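Local coordinates for protein spore germination lipase LipC (Metagenome, PDB 6NKD) that probably hydrolyses lipid esters as a GDSL-family serine hydrolase, with a likely part in spore germination, at residues 11-16 / 76-81; 145-150 / 170-175. One frame throughout, in Å; residues are numbered along the deposited sequence.

In this GDSL lipase, built on a five-stranded parallel sheet, strand 3-9 leads from the N terminus into helix 11-14, and interaction 1 brings that helix against the end of strand 74-77. The loop it closes, 59 residues between segments, includes helix 25-37 and strand 41-47, a clear case of residues distant in sequence meeting in the fold. The chain then runs through helices 81-94 and 98-122 and strand 130-134 before interaction 2 opens. There helix 144-157 meets helix 171-175, beyond edge strand 166-169, closing a 19-residue loop. The two loops follow in series, neither nesting nor crossing; the centres of interactions 1 and 2 lie about 15 Å apart.

Interaction 1: residues 11-16 / 76-81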
loop_
_atom_site.group_PDB
_atom_site.type_symbol
_atom_site.label_atom_id
_atom_site.label_comp_id
_atom_site.label_asym_id
_atom_site.label_seq_id
_atom_site.Cartn_x
_atom_site.Cartn_y
_atom_site.Cartn_z
ATOM N N SER A 11 2.384 7.510 -12.558
ATOM C CA SER A 11 1.675 7.650 -11.290
ATOM C C SER A 11 0.397 8.465 -11.439
ATOM O O SER A 11 -0.541 8.288 -10.653
ATOM C CB SER A 11 2.590 8.284 -10.242
ATOM O OG SER A 11 3.143 9.501 -10.712
ATOM N N LEU A 12 0.337 9.357 -12.430
ATOM C CA LEU A 12 -0.874 10.147 -12.632
ATOM C C LEU A 12 -2.045 9.262 -13.036
ATOM O O LEU A 12 -3.160 9.420 -12.523
ATOM C CB LEU A 12 -0.633 11.230 -13.684
ATOM C CG LEU A 12 0.495 12.238 -13.441
ATOM C CD1 LEU A 12 0.336 13.448 -14.353
ATOM C CD2 LEU A 12 0.548 12.661 -11.982
ATOM N N THR A 13 -1.810 8.320 -13.955
ATOM C CA THR A 13 -2.860 7.386 -14.348
ATOM C C THR A 13 -3.220 6.446 -13.203
ATOM O O THR A 13 -4.371 6.004 -13.102
ATOM C CB THR A 13 -2.421 6.592 -15.581
ATOM O OG1 THR A 13 -2.018 7.498 -16.615
ATOM C CG2 THR A 13 -3.561 5.724 -16.103
ATOM N N VAL A 14 -2.259 6.135 -12.333
ATOM C CA VAL A 14 -2.567 5.363 -11.136
ATOM C C VAL A 14 -3.473 6.161 -10.206
ATOM O O VAL A 14 -4.382 5.609 -9.574
ATOM C CB VAL A 14 -1.267 4.933 -10.429
ATOM C CG1 VAL A 14 -1.569 4.316 -9.072
ATOM C CG2 VAL A 14 -0.485 3.961 -11.297
ATOM N N GLY A 15 -3.255 7.469 -10.121
ATOM C CA GLY A 15 -3.983 8.310 -9.197
ATOM C C GLY A 15 -3.259 8.613 -7.906
ATOM O O GLY A 15 -3.920 8.895 -6.899
ATOM N N VAL A 16 -1.929 8.559 -7.900
ATOM C CA VAL A 16 -1.163 8.790 -6.683
ATOM C C VAL A 16 -1.332 10.237 -6.251
ATOM O O VAL A 16 -1.258 11.161 -7.073
ATOM C CB VAL A 16 0.315 8.438 -6.909
ATOM C CG1 VAL A 16 1.140 8.722 -5.660
ATOM C CG2 VAL A 16 0.454 6.981 -7.325
ATOM N N THR A 76 -5.844 7.478 -23.134
ATOM C CA THR A 76 -5.141 8.553 -22.448
ATOM C C THR A 76 -3.748 8.078 -22.065
ATOM O O THR A 76 -3.568 6.933 -21.637
ATOM C CB THR A 76 -5.896 9.020 -21.200
ATOM O OG1 THR A 76 -6.163 7.897 -20.349
ATOM C CG2 THR A 76 -7.205 9.687 -21.588
ATOM N N ILE A 77 -2.762 8.958 -22.226
ATOM C CA ILE A 77 -1.366 8.628 -21.968
ATOM C C ILE A 77 -0.758 9.713 -21.091
ATOM O O ILE A 77 -0.939 10.906 -21.356
ATOM C CB ILE A 77 -0.559 8.475 -23.272
ATOM C CG1 ILE A 77 -1.214 7.443 -24.192
ATOM C CG2 ILE A 77 0.876 8.073 -22.965
ATOM C CD1 ILE A 77 -0.469 7.219 -25.486
ATOM N N THR A 78 -0.048 9.297 -20.045
ATOM C CA THR A 78 0.741 10.195 -19.217
ATOM C C THR A 78 2.171 9.677 -19.155
ATOM O O THR A 78 2.425 8.488 -19.362
ATOM C CB THR A 78 0.174 10.323 -17.792
ATOM O OG1 THR A 78 0.299 9.071 -17.106
ATOM C CG2 THR A 78 -1.289 10.727 -17.833
ATOM N N GLY A 79 3.102 10.578 -18.878
ATOM C CA GLY A 79 4.490 10.180 -18.768
ATOM C C GLY A 79 5.407 11.381 -18.750
ATOM O O GLY A 79 4.974 12.533 -18.847
ATOM N N CYS A 80 6.699 11.076 -18.614
ATOM C CA CYS A 80 7.829 12.002 -18.582
ATOM C C CYS A 80 7.838 12.895 -17.345
ATOM O O CYS A 80 8.735 13.738 -17.219
ATOM C CB CYS A 80 7.894 12.889 -19.835
ATOM S SG CYS A 80 9.553 13.426 -20.311
ATOM N N GLY A 81 6.883 12.738 -16.426
ATOM C CA GLY A 81 6.887 13.555 -15.223
ATOM C C GLY A 81 8.060 13.260 -14.304
ATOM O O GLY A 81 8.621 14.171 -13.690
#
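T13 and T78 meet hydroxyl to hydroxyl, their side chains running at a slant to one another, with T13 OG1 2.8 Å from T78 OG1 in a hydrogen bond. Each threonine's first torsion decides which branch faces the partner. In T13 the hydroxyl sits beside the backbone N and anti to the carbonyl carbon (chi1 -53°), whereas T78 holds its own OG1 between backbone N and carbonyl carbon (chi1 66°). The methyl of T78 lies alongside as well, its CG2 3.5 Å from T13 OG1. L12 takes a smaller share: its CB approaches T78 OG1 at 4.2 Å, and its side chain goes on to pack against Y137 and P190.

Behind these side chains, helix 11-14 closes in a Schellman motif: V16 N reaches back to S11 O at 3.1 Å and G15 N, weakly, to L12 O, with G15 at positive phi in the C-prime position. S11, the probable nucleophile by similarity, heads this short turn, as the serine of the GDSL motif does, and its OG is hydrogen-bonded to H189. Segment 76-81 runs straight on to N82, a likely substrate-binding residue.

The strongest polar partner of T78 OG1 is the carboxylate of D10, through OD2, and D10 directly precedes S11; T13 OG1 also makes a weak bond to L8 O. The chemistry is thus that of buried hydroxyls held in a short chain of hydrogen bonds, linking D10, T78 and T13, which joins the nucleophile turn to the end of strand 74-77 and probably helps fix the position of S11 from the second shell.

Interaction 2: residues 145-150 / 170-175; sequences LADKWI and DTYAVF
One side-chain hydrogen bond dominates the meeting of D147 with Y172: the phenol OH donates to D147 OD1, modelled at 2.4 Å, a length too short to interpret at this resolution. OD1 lies at the ring's edge and in its plane, and the carboxylate is turned 42° from that plane. Y172 can span the gap because CG is anti to its backbone N (chi1 177°), which carries the ring out from helix 171-175. Weaker bonds flank the pair, from N138 ND2 to the same OD1 and between Y172 OH and K176 NZ. An alanine in place of D147 would probably leave the phenol without its carboxylate acceptor and the ring freer to shift.

The setting is a beta-alpha-beta unit of the alpha/beta fold: helix 144-157 connects the neighbouring parallel strands 130-134 and 166-169, and helix 171-175 follows the second strand.

Apolar contact is slight, I150 CG2 approaching Y172 CD1 at 4.4 Å, while I150 also packs on L84 and L136.

Capping is the third kind. D170 occupies the N-cap of helix 171-175, its OD1 accepting weakly from A173 N at 3.3 Å and also bonding N135 ND2.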
loop_
_atom_site.group_PDB
_atom_site.type_symbol
_atom_site.label_atom_id
_atom_site.label_comp_id
_atom_site.label_asym_id
_atom_site.label_seq_id
_atom_site.Cartn_x
_atom_site.Cartn_y
_atom_site.Cartn_z
ATOM N N LEU A 145 13.927 27.653 -14.044
ATOM C CA LEU A 145 14.454 26.617 -14.927
ATOM C C LEU A 145 13.459 25.476 -15.087
ATOM O O LEU A 145 13.337 24.896 -16.173
ATOM C CB LEU A 145 15.785 26.093 -14.394
ATOM C CG LEU A 145 16.484 25.101 -15.326
ATOM C CD1 LEU A 145 17.093 25.820 -16.521
ATOM C CD2 LEU A 145 17.529 24.299 -14.579
ATOM N N ALA A 146 12.738 25.138 -14.016
ATOM C CA ALA A 146 11.704 24.117 -14.122
ATOM C C ALA A 146 10.567 24.583 -15.022
ATOM O O ALA A 146 10.030 23.798 -15.812
ATOM C CB ALA A 146 11.180 23.751 -12.735
ATOM N N ASP A 147 10.191 25.859 -14.924
ATOM C CA ASP A 147 9.125 26.378 -15.772
ATOM C C ASP A 147 9.572 26.461 -17.226
ATOM O O ASP A 147 8.803 26.135 -18.138
ATOM C CB ASP A 147 8.673 27.747 -15.267
ATOM C CG ASP A 147 7.368 28.197 -15.893
ATOM O OD1 ASP A 147 6.315 27.615 -15.555
ATOM O OD2 ASP A 147 7.394 29.132 -16.721
ATOM N N LYS A 148 10.813 26.892 -17.459
ATOM C CA LYS A 148 11.325 26.978 -18.824
ATOM C C LYS A 148 11.463 25.596 -19.449
ATOM O O LYS A 148 11.121 25.401 -20.621
ATOM C CB LYS A 148 12.669 27.708 -18.829
ATOM C CG LYS A 148 13.308 27.854 -20.202
ATOM C CD LYS A 148 14.626 28.610 -20.109
ATOM C CE LYS A 148 15.206 28.903 -21.486
ATOM N NZ LYS A 148 16.455 29.713 -21.403
ATOM N N TRP A 149 11.959 24.626 -18.679
ATOM C CA TRP A 149 12.130 23.273 -19.199
ATOM C C TRP A 149 10.791 22.665 -19.596
ATOM O O TRP A 149 10.653 22.085 -20.679
ATOM C CB TRP A 149 12.825 22.399 -18.155
ATOM C CG TRP A 149 14.323 22.466 -18.192
ATOM C CD1 TRP A 149 15.094 23.127 -19.103
ATOM C CD2 TRP A 149 15.231 21.838 -17.277
ATOM N NE1 TRP A 149 16.426 22.952 -18.812
ATOM C CE2 TRP A 149 16.537 22.163 -17.697
ATOM C CE3 TRP A 149 15.067 21.033 -16.146
ATOM C CZ2 TRP A 149 17.672 21.713 -17.024
ATOM C CZ3 TRP A 149 16.194 20.586 -15.480
ATOM C CH2 TRP A 149 17.480 20.927 -15.921
ATOM N N ILE A 150 9.787 22.795 -18.727
ATOM C CA ILE A 150 8.498 22.163 -18.978
ATOM C C ILE A 150 7.740 22.891 -20.080
ATOM O O ILE A 150 7.028 22.263 -20.874
ATOM C CB ILE A 150 7.700 22.089 -17.662
ATOM C CG1 ILE A 150 8.424 21.167 -16.675
ATOM C CG2 ILE A 150 6.276 21.610 -17.903
ATOM C CD1 ILE A 150 7.728 21.004 -15.346
ATOM N N ASP A 170 -3.823 20.566 -22.046
ATOM C CA ASP A 170 -2.978 21.585 -21.425
ATOM C C ASP A 170 -3.076 21.454 -19.907
ATOM O O ASP A 170 -3.744 22.229 -19.217
ATOM C CB ASP A 170 -3.383 22.976 -21.899
ATOM C CG ASP A 170 -2.318 24.019 -21.626
ATOM O OD1 ASP A 170 -1.272 23.669 -21.038
ATOM O OD2 ASP A 170 -2.526 25.191 -22.007
ATOM N N THR A 171 -2.391 20.433 -19.381
ATOM C CA THR A 171 -2.333 20.254 -17.935
ATOM C C THR A 171 -1.600 21.407 -17.265
ATOM O O THR A 171 -1.882 21.735 -16.107
ATOM C CB THR A 171 -1.645 18.933 -17.584
ATOM O OG1 THR A 171 -1.809 18.002 -18.661
ATOM C CG2 THR A 171 -2.245 18.346 -16.317
ATOM N N TYR A 172 -0.654 22.024 -17.976
ATOM C CA TYR A 172 0.111 23.132 -17.416
ATOM C C TYR A 172 -0.799 24.301 -17.058
ATOM O O TYR A 172 -0.690 24.879 -15.970
ATOM C CB TYR A 172 1.194 23.560 -18.409
ATOM C CG TYR A 172 2.018 24.756 -17.984
ATOM C CD1 TYR A 172 3.182 24.596 -17.241
ATOM C CD2 TYR A 172 1.642 26.045 -18.341
ATOM C CE1 TYR A 172 3.939 25.688 -16.858
ATOM C CE2 TYR A 172 2.392 27.139 -17.962
ATOM C CZ TYR A 172 3.538 26.957 -17.221
ATOM O OH TYR A 172 4.286 28.051 -16.845
ATOM N N ALA A 173 -1.712 24.661 -17.966
ATOM C CA ALA A 173 -2.622 25.772 -17.702
ATOM C C ALA A 173 -3.588 25.455 -16.568
ATOM O O ALA A 173 -4.040 26.370 -15.869
ATOM C CB ALA A 173 -3.397 26.133 -18.968
ATOM N N VAL A 174 -3.920 24.177 -16.375
ATOM C CA VAL A 174 -4.815 23.797 -15.286
ATOM C C VAL A 174 -4.158 24.065 -13.939
ATOM O O VAL A 174 -4.790 24.593 -13.015
ATOM C CB VAL A 174 -5.230 22.319 -15.429
ATOM C CG1 VAL A 174 -5.892 21.821 -14.156
ATOM C CG2 VAL A 174 -6.163 22.140 -16.615
ATOM N N PHE A 175 -2.876 23.725 -13.812
ATOM C CA PHE A 175 -2.187 23.785 -12.531
ATOM C C PHE A 175 -1.513 25.122 -12.253
ATOM O O PHE A 175 -1.189 25.397 -11.092
ATOM C CB PHE A 175 -1.135 22.675 -12.451
ATOM C CG PHE A 175 -1.696 21.333 -12.084
ATOM C CD1 PHE A 175 -1.469 20.796 -10.827
ATOM C CD2 PHE A 175 -2.455 20.610 -12.989
ATOM C CE1 PHE A 175 -1.981 19.562 -10.483
ATOM C CE2 PHE A 175 -2.972 19.376 -12.651
ATOM C CZ PHE A 175 -2.736 18.850 -11.396
#